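Local coordinates for transcriptional regulator (Saccharomonospora viridis, PDB 4KWA), which probably binds DNA as a TetR-family transcriptional regulator, and carries a bound choline ion in its C-terminal domain in this crystal form, at residues Q2-L16 / I30-H44. Residues are numbered along the deposited sequence; the frame is centred on the assembly and turned at random.
Sequences QSEARRRILETAWRL and IASELGTSNATIHYH. With EDO (1,2-ethanediol), chain D.
His44 lodges among Gln2, Ala5, Arg6 and Ile9 along the N-terminal half of helix 2-16, a knob in a hole of the facing helix. From the root outward, His44 CB lies 4.2 Å from Arg6 CG. The chi1 of -68° swings CG away from its own carbonyl carbon, and the ring then lies under the Arg6 chain: Arg6 CG sits over one face of the His44 ring, 3.9 Å from the centroid, in a CH-pi contact. His44 CG and CD2 both lie against that carbon, Arg6 CG, with CD2 at 3.6 Å. ND1 meets Ile9 CD1, CE1 reaches the methyl of Ala5, and His44 NE2 comes to 3.4 Å from Gln2 CG at the ring edge. Tyr43 CD2 lies over the opposite face.

Further along, Ile9 fits between the two helices of the other segment, among Ile30, Leu34, Ile41 and His44. Leu34 puts CD2 against Thr12 OG1 (3.3 Å) and over a face of the Arg8 guanidinium, while Ile30 fills a hole lined by Ile9, Thr12, Ala13 and Leu16. Beyond Thr12, Arg15 NH2 makes a weak but straight salt-bridge hydrogen bond to Glu33 OE1 (3.3 Å, 173°), and its NE donates to an ethanediol.

Helix 2-16 thus packs across both helices of the predicted helix-turn-helix motif in the N-terminal TetR-type domain; Phe45 of the following loop packs on Arg6 and Ile9, and Ile51 of helix 48-71 on Ala13.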
loop_
_atom_site.group_PDB
_atom_site.type_symbol
_atom_site.label_atom_id
_atom_site.label_comp_id
_atom_site.label_asym_id
_atom_site.label_seq_id
_atom_site.Cartn_x
_atom_site.Cartn_y
_atom_site.Cartn_z
ATOM N N GLN A 2 13.973 20.013 -27.327
ATOM C CA GLN A 2 13.408 20.436 -26.046
ATOM C C GLN A 2 12.561 19.301 -25.425
ATOM O O GLN A 2 12.517 19.131 -24.169
ATOM C CB GLN A 2 12.611 21.729 -26.249
ATOM C CG GLN A 2 11.818 22.248 -25.042
ATOM C CD GLN A 2 11.341 23.706 -25.196
ATOM O OE1 GLN A 2 10.367 24.147 -24.552
ATOM N NE2 GLN A 2 12.014 24.450 -26.057
ATOM N N SER A 3 11.907 18.526 -26.299
ATOM C CA SER A 3 11.115 17.376 -25.870
ATOM C C SER A 3 12.112 16.342 -25.315
ATOM O O SER A 3 11.787 15.626 -24.373
ATOM C CB SER A 3 10.279 16.789 -27.022
ATOM O OG SER A 3 11.096 16.353 -28.097
ATOM N N GLU A 4 13.314 16.317 -25.896
ATOM C CA GLU A 4 14.422 15.436 -25.474
ATOM C C GLU A 4 14.965 15.861 -24.078
ATOM O O GLU A 4 15.215 15.012 -23.247
ATOM C CB GLU A 4 15.539 15.422 -26.546
ATOM C CG GLU A 4 16.905 14.871 -26.137
ATOM C CD GLU A 4 16.895 13.416 -25.710
ATOM O OE1 GLU A 4 15.884 12.727 -25.957
ATOM O OE2 GLU A 4 17.923 12.958 -25.142
ATOM N N ALA A 5 15.082 17.168 -23.825
ATOM C CA ALA A 5 15.508 17.653 -22.506
ATOM C C ALA A 5 14.469 17.202 -21.459
ATOM O O ALA A 5 14.832 16.662 -20.426
ATOM C CB ALA A 5 15.644 19.161 -22.515
ATOM N N ARG A 6 13.178 17.351 -21.770
ATOM C CA ARG A 6 12.093 16.918 -20.856
ATOM C C ARG A 6 12.102 15.433 -20.496
ATOM O O ARG A 6 11.947 15.019 -19.315
ATOM C CB ARG A 6 10.690 17.256 -21.440
ATOM C CG ARG A 6 10.247 18.703 -21.369
ATOM C CD ARG A 6 8.830 18.909 -21.941
ATOM N NE ARG A 6 7.797 18.598 -20.973
ATOM C CZ ARG A 6 7.208 17.411 -20.793
ATOM N NH1 ARG A 6 6.347 17.291 -19.799
ATOM N NH2 ARG A 6 7.479 16.339 -21.551
ATOM N N ARG A 7 12.180 14.580 -21.506
ATOM C CA ARG A 7 12.191 13.169 -21.271
ATOM C C ARG A 7 13.338 12.731 -20.349
ATOM O O ARG A 7 13.179 11.899 -19.485
ATOM C CB ARG A 7 12.400 12.496 -22.636
ATOM C CG ARG A 7 12.233 11.001 -22.625
ATOM C CD ARG A 7 12.749 10.360 -23.894
ATOM N NE ARG A 7 14.218 10.481 -24.001
ATOM C CZ ARG A 7 15.082 9.720 -23.313
ATOM N NH1 ARG A 7 14.633 8.831 -22.399
ATOM N NH2 ARG A 7 16.400 9.899 -23.475
ATOM N N ARG A 8 14.535 13.286 -20.596
ATOM C CA ARG A 8 15.715 12.947 -19.800
ATOM C C ARG A 8 15.547 13.373 -18.340
ATOM O O ARG A 8 15.825 12.598 -17.449
ATOM C CB ARG A 8 17.021 13.434 -20.455
ATOM C CG ARG A 8 17.590 12.356 -21.414
ATOM C CD ARG A 8 18.838 12.706 -22.245
ATOM N NE ARG A 8 19.980 13.163 -21.444
ATOM C CZ ARG A 8 20.332 14.442 -21.260
ATOM N NH1 ARG A 8 21.383 14.745 -20.457
ATOM N NH2 ARG A 8 19.646 15.427 -21.869
ATOM N N ILE A 9 15.021 14.578 -18.145
ATOM C CA ILE A 9 14.726 15.020 -16.790
ATOM C C ILE A 9 13.784 14.071 -16.115
ATOM O O ILE A 9 13.992 13.661 -14.957
ATOM C CB ILE A 9 14.109 16.433 -16.776
ATOM C CG1 ILE A 9 15.099 17.494 -17.224
ATOM C CG2 ILE A 9 13.616 16.779 -15.379
ATOM C CD1 ILE A 9 14.495 18.865 -17.504
ATOM N N LEU A 10 12.703 13.708 -16.809
ATOM C CA LEU A 10 11.713 12.794 -16.231
ATOM C C LEU A 10 12.198 11.427 -15.966
ATOM O O LEU A 10 11.885 10.844 -14.944
ATOM C CB LEU A 10 10.456 12.744 -17.104
ATOM C CG LEU A 10 9.687 14.041 -17.168
ATOM C CD1 LEU A 10 8.558 13.832 -18.146
ATOM C CD2 LEU A 10 9.179 14.491 -15.831
ATOM N N GLU A 11 13.009 10.910 -16.862
ATOM C CA GLU A 11 13.582 9.559 -16.649
ATOM C C GLU A 11 14.499 9.516 -15.444
ATOM O O GLU A 11 14.398 8.597 -14.611
ATOM C CB GLU A 11 14.335 9.118 -17.879
ATOM C CG GLU A 11 14.637 7.634 -17.833
ATOM C CD GLU A 11 14.944 7.060 -19.221
ATOM O OE1 GLU A 11 14.901 7.834 -20.207
ATOM O OE2 GLU A 11 15.166 5.827 -19.336
ATOM N N THR A 12 15.327 10.527 -15.331
ATOM C CA THR A 12 16.251 10.689 -14.204
ATOM C C THR A 12 15.456 10.897 -12.897
ATOM O O THR A 12 15.710 10.180 -11.881
ATOM C CB THR A 12 17.300 11.807 -14.490
ATOM O OG1 THR A 12 18.085 11.464 -15.630
ATOM C CG2 THR A 12 18.189 12.009 -13.345
ATOM N N ALA A 13 14.506 11.863 -12.902
ATOM C CA ALA A 13 13.649 12.089 -11.706
ATOM C C ALA A 13 12.923 10.862 -11.224
ATOM O O ALA A 13 12.902 10.607 -10.011
ATOM C CB ALA A 13 12.683 13.249 -11.908
ATOM N N TRP A 14 12.371 10.035 -12.142
ATOM C CA TRP A 14 11.671 8.800 -11.765
ATOM C C TRP A 14 12.505 7.829 -10.970
ATOM O O TRP A 14 12.136 7.381 -9.868
ATOM C CB TRP A 14 11.156 8.064 -13.017
ATOM C CG TRP A 14 10.346 6.804 -12.702
ATOM C CD1 TRP A 14 10.766 5.462 -12.711
ATOM C CD2 TRP A 14 8.952 6.783 -12.359
ATOM N NE1 TRP A 14 9.695 4.656 -12.348
ATOM C CE2 TRP A 14 8.578 5.439 -12.162
ATOM C CE3 TRP A 14 8.002 7.779 -12.184
ATOM C CZ2 TRP A 14 7.261 5.060 -11.804
ATOM C CZ3 TRP A 14 6.673 7.410 -11.840
ATOM C CH2 TRP A 14 6.325 6.036 -11.664
ATOM N N ARG A 15 13.721 7.624 -11.475
ATOM C CA ARG A 15 14.691 6.745 -10.852
ATOM C C ARG A 15 15.173 7.239 -9.468
ATOM O O ARG A 15 15.181 6.462 -8.493
ATOM C CB ARG A 15 15.833 6.490 -11.840
ATOM C CG ARG A 15 16.881 5.494 -11.337
ATOM C CD ARG A 15 17.982 5.237 -12.302
ATOM N NE ARG A 15 18.623 6.404 -12.890
ATOM C CZ ARG A 15 18.281 6.832 -14.090
ATOM N NH1 ARG A 15 17.298 6.206 -14.722
ATOM N NH2 ARG A 15 18.823 7.879 -14.609
ATOM N N LEU A 16 15.427 8.546 -9.376
ATOM C CA LEU A 16 15.821 9.146 -8.123
ATOM C C LEU A 16 14.690 9.103 -7.077
ATOM O O LEU A 16 14.921 8.767 -5.906
ATOM C CB LEU A 16 16.343 10.555 -8.370
ATOM C CG LEU A 16 17.619 10.770 -9.189
ATOM C CD1 LEU A 16 17.988 12.262 -9.302
ATOM C CD2 LEU A 16 18.716 9.962 -8.482
ATOM N N ILE A 30 18.965 16.062 -9.595
ATOM C CA ILE A 30 18.616 15.813 -10.994
ATOM C C ILE A 30 19.567 16.507 -11.954
ATOM O O ILE A 30 20.128 15.884 -12.885
ATOM C CB ILE A 30 17.178 16.224 -11.284
ATOM C CG1 ILE A 30 16.269 15.488 -10.376
ATOM C CG2 ILE A 30 16.740 15.853 -12.686
ATOM C CD1 ILE A 30 14.869 16.076 -10.200
ATOM N N ALA A 31 19.867 17.773 -11.680
ATOM C CA ALA A 31 20.727 18.584 -12.551
ATOM C C ALA A 31 22.145 18.015 -12.588
ATOM O O ALA A 31 22.741 17.968 -13.672
ATOM C CB ALA A 31 20.721 20.004 -12.097
ATOM N N SER A 32 22.649 17.522 -11.445
ATOM C CA SER A 32 24.001 16.916 -11.375
ATOM C C SER A 32 24.110 15.638 -12.184
ATOM O O SER A 32 25.135 15.320 -12.824
ATOM C CB SER A 32 24.341 16.522 -9.927
ATOM O OG SER A 32 24.696 17.689 -9.237
ATOM N N GLU A 33 23.102 14.843 -12.084
ATOM C CA GLU A 33 23.084 13.573 -12.765
ATOM C C GLU A 33 23.101 13.740 -14.253
ATOM O O GLU A 33 23.672 12.915 -14.992
ATOM C CB GLU A 33 21.819 12.879 -12.355
ATOM C CG GLU A 33 21.531 11.573 -13.042
ATOM C CD GLU A 33 21.569 10.399 -12.160
ATOM O OE1 GLU A 33 21.077 9.388 -12.703
ATOM O OE2 GLU A 33 22.053 10.490 -10.997
ATOM N N LEU A 34 22.393 14.733 -14.734
ATOM C CA LEU A 34 22.322 15.049 -16.200
ATOM C C LEU A 34 23.222 16.129 -16.774
ATOM O O LEU A 34 23.330 16.244 -17.987
ATOM C CB LEU A 34 20.898 15.480 -16.539
ATOM C CG LEU A 34 19.804 14.472 -16.399
ATOM C CD1 LEU A 34 18.515 15.232 -16.383
ATOM C CD2 LEU A 34 19.842 13.477 -17.532
ATOM N N GLY A 35 23.851 16.960 -15.949
ATOM C CA GLY A 35 24.759 18.031 -16.436
ATOM C C GLY A 35 23.969 19.235 -16.895
ATOM O O GLY A 35 24.298 19.912 -17.846
ATOM N N THR A 36 22.875 19.520 -16.235
ATOM C CA THR A 36 22.092 20.682 -16.679
ATOM C C THR A 36 22.093 21.670 -15.535
ATOM O O THR A 36 22.855 21.506 -14.568
ATOM C CB THR A 36 20.686 20.273 -17.127
ATOM O OG1 THR A 36 20.780 19.097 -17.922
ATOM C CG2 THR A 36 20.028 21.377 -17.972
ATOM N N SER A 37 21.311 22.733 -15.678
ATOM C CA SER A 37 21.219 23.726 -14.647
ATOM C C SER A 37 19.917 23.542 -13.912
ATOM O O SER A 37 18.927 22.899 -14.378
ATOM C CB SER A 37 21.321 25.130 -15.257
ATOM O OG SER A 37 20.328 25.316 -16.276
ATOM N N ASN A 38 19.881 24.061 -12.710
ATOM C CA ASN A 38 18.633 24.030 -12.020
ATOM C C ASN A 38 17.607 24.834 -12.848
ATOM O O ASN A 38 16.471 24.446 -12.911
ATOM C CB ASN A 38 18.760 24.579 -10.592
ATOM C CG ASN A 38 19.283 23.548 -9.595
ATOM O OD1 ASN A 38 19.015 23.661 -8.403
ATOM N ND2 ASN A 38 19.932 22.506 -10.073
ATOM N N ALA A 39 18.024 25.938 -13.507
ATOM C CA ALA A 39 17.104 26.774 -14.279
ATOM C C ALA A 39 16.336 26.079 -15.425
ATOM O O ALA A 39 15.137 26.333 -15.654
ATOM C CB ALA A 39 17.824 28.047 -14.746
ATOM N N THR A 40 17.044 25.230 -16.165
ATOM C CA THR A 40 16.458 24.423 -17.245
ATOM C C THR A 40 15.345 23.547 -16.713
ATOM O O THR A 40 14.270 23.346 -17.373
ATOM C CB THR A 40 17.516 23.472 -17.830
ATOM O OG1 THR A 40 18.595 24.240 -18.338
ATOM C CG2 THR A 40 16.903 22.622 -18.960
ATOM N N ILE A 41 15.680 22.876 -15.604
ATOM C CA ILE A 41 14.690 22.039 -14.959
ATOM C C ILE A 41 13.464 22.841 -14.539
ATOM O O ILE A 41 12.337 22.455 -14.831
ATOM C CB ILE A 41 15.217 21.262 -13.726
ATOM C CG1 ILE A 41 16.526 20.466 -13.989
ATOM C CG2 ILE A 41 14.127 20.379 -13.222
ATOM C CD1 ILE A 41 16.520 19.647 -15.230
ATOM N N HIS A 42 13.692 23.975 -13.873
ATOM C CA HIS A 42 12.562 24.852 -13.420
ATOM C C HIS A 42 11.706 25.331 -14.621
ATOM O O HIS A 42 10.451 25.408 -14.585
ATOM C CB HIS A 42 13.100 26.024 -12.603
ATOM C CG HIS A 42 13.941 25.648 -11.394
ATOM N ND1 HIS A 42 13.513 24.778 -10.420
ATOM C CD2 HIS A 42 15.130 26.143 -10.951
ATOM C CE1 HIS A 42 14.412 24.712 -9.454
ATOM N NE2 HIS A 42 15.420 25.510 -9.765
ATOM N N TYR A 43 12.380 25.554 -15.739
ATOM C CA TYR A 43 11.676 25.999 -16.951
ATOM C C TYR A 43 10.676 24.998 -17.412
ATOM O O TYR A 43 9.517 25.346 -17.645
ATOM C CB TYR A 43 12.665 26.347 -18.042
ATOM C CG TYR A 43 12.080 26.749 -19.372
ATOM C CD1 TYR A 43 11.336 27.942 -19.515
ATOM C CD2 TYR A 43 12.371 26.015 -20.520
ATOM C CE1 TYR A 43 10.823 28.336 -20.762
ATOM C CE2 TYR A 43 11.885 26.408 -21.770
ATOM C CZ TYR A 43 11.129 27.579 -21.895
ATOM O OH TYR A 43 10.689 27.972 -23.173
ATOM N N HIS A 44 11.029 23.722 -17.380
ATOM C CA HIS A 44 10.054 22.754 -17.818
ATOM C C HIS A 44 9.078 22.343 -16.727
ATOM O O HIS A 44 7.915 22.066 -16.996
ATOM C CB HIS A 44 10.745 21.549 -18.367
ATOM C CG HIS A 44 11.464 21.814 -19.652
ATOM N ND1 HIS A 44 12.832 21.718 -19.776
ATOM C CD2 HIS A 44 11.001 22.222 -20.858
ATOM C CE1 HIS A 44 13.183 22.024 -21.011
ATOM N NE2 HIS A 44 12.093 22.349 -21.683
HETATM C C1 EDO D . 20.450 6.313 -9.754
HETATM O O1 EDO D . 20.558 7.367 -10.859
HETATM C C2 EDO D . 19.393 6.560 -8.668
HETATM O O2 EDO D . 19.734 6.701 -7.236
#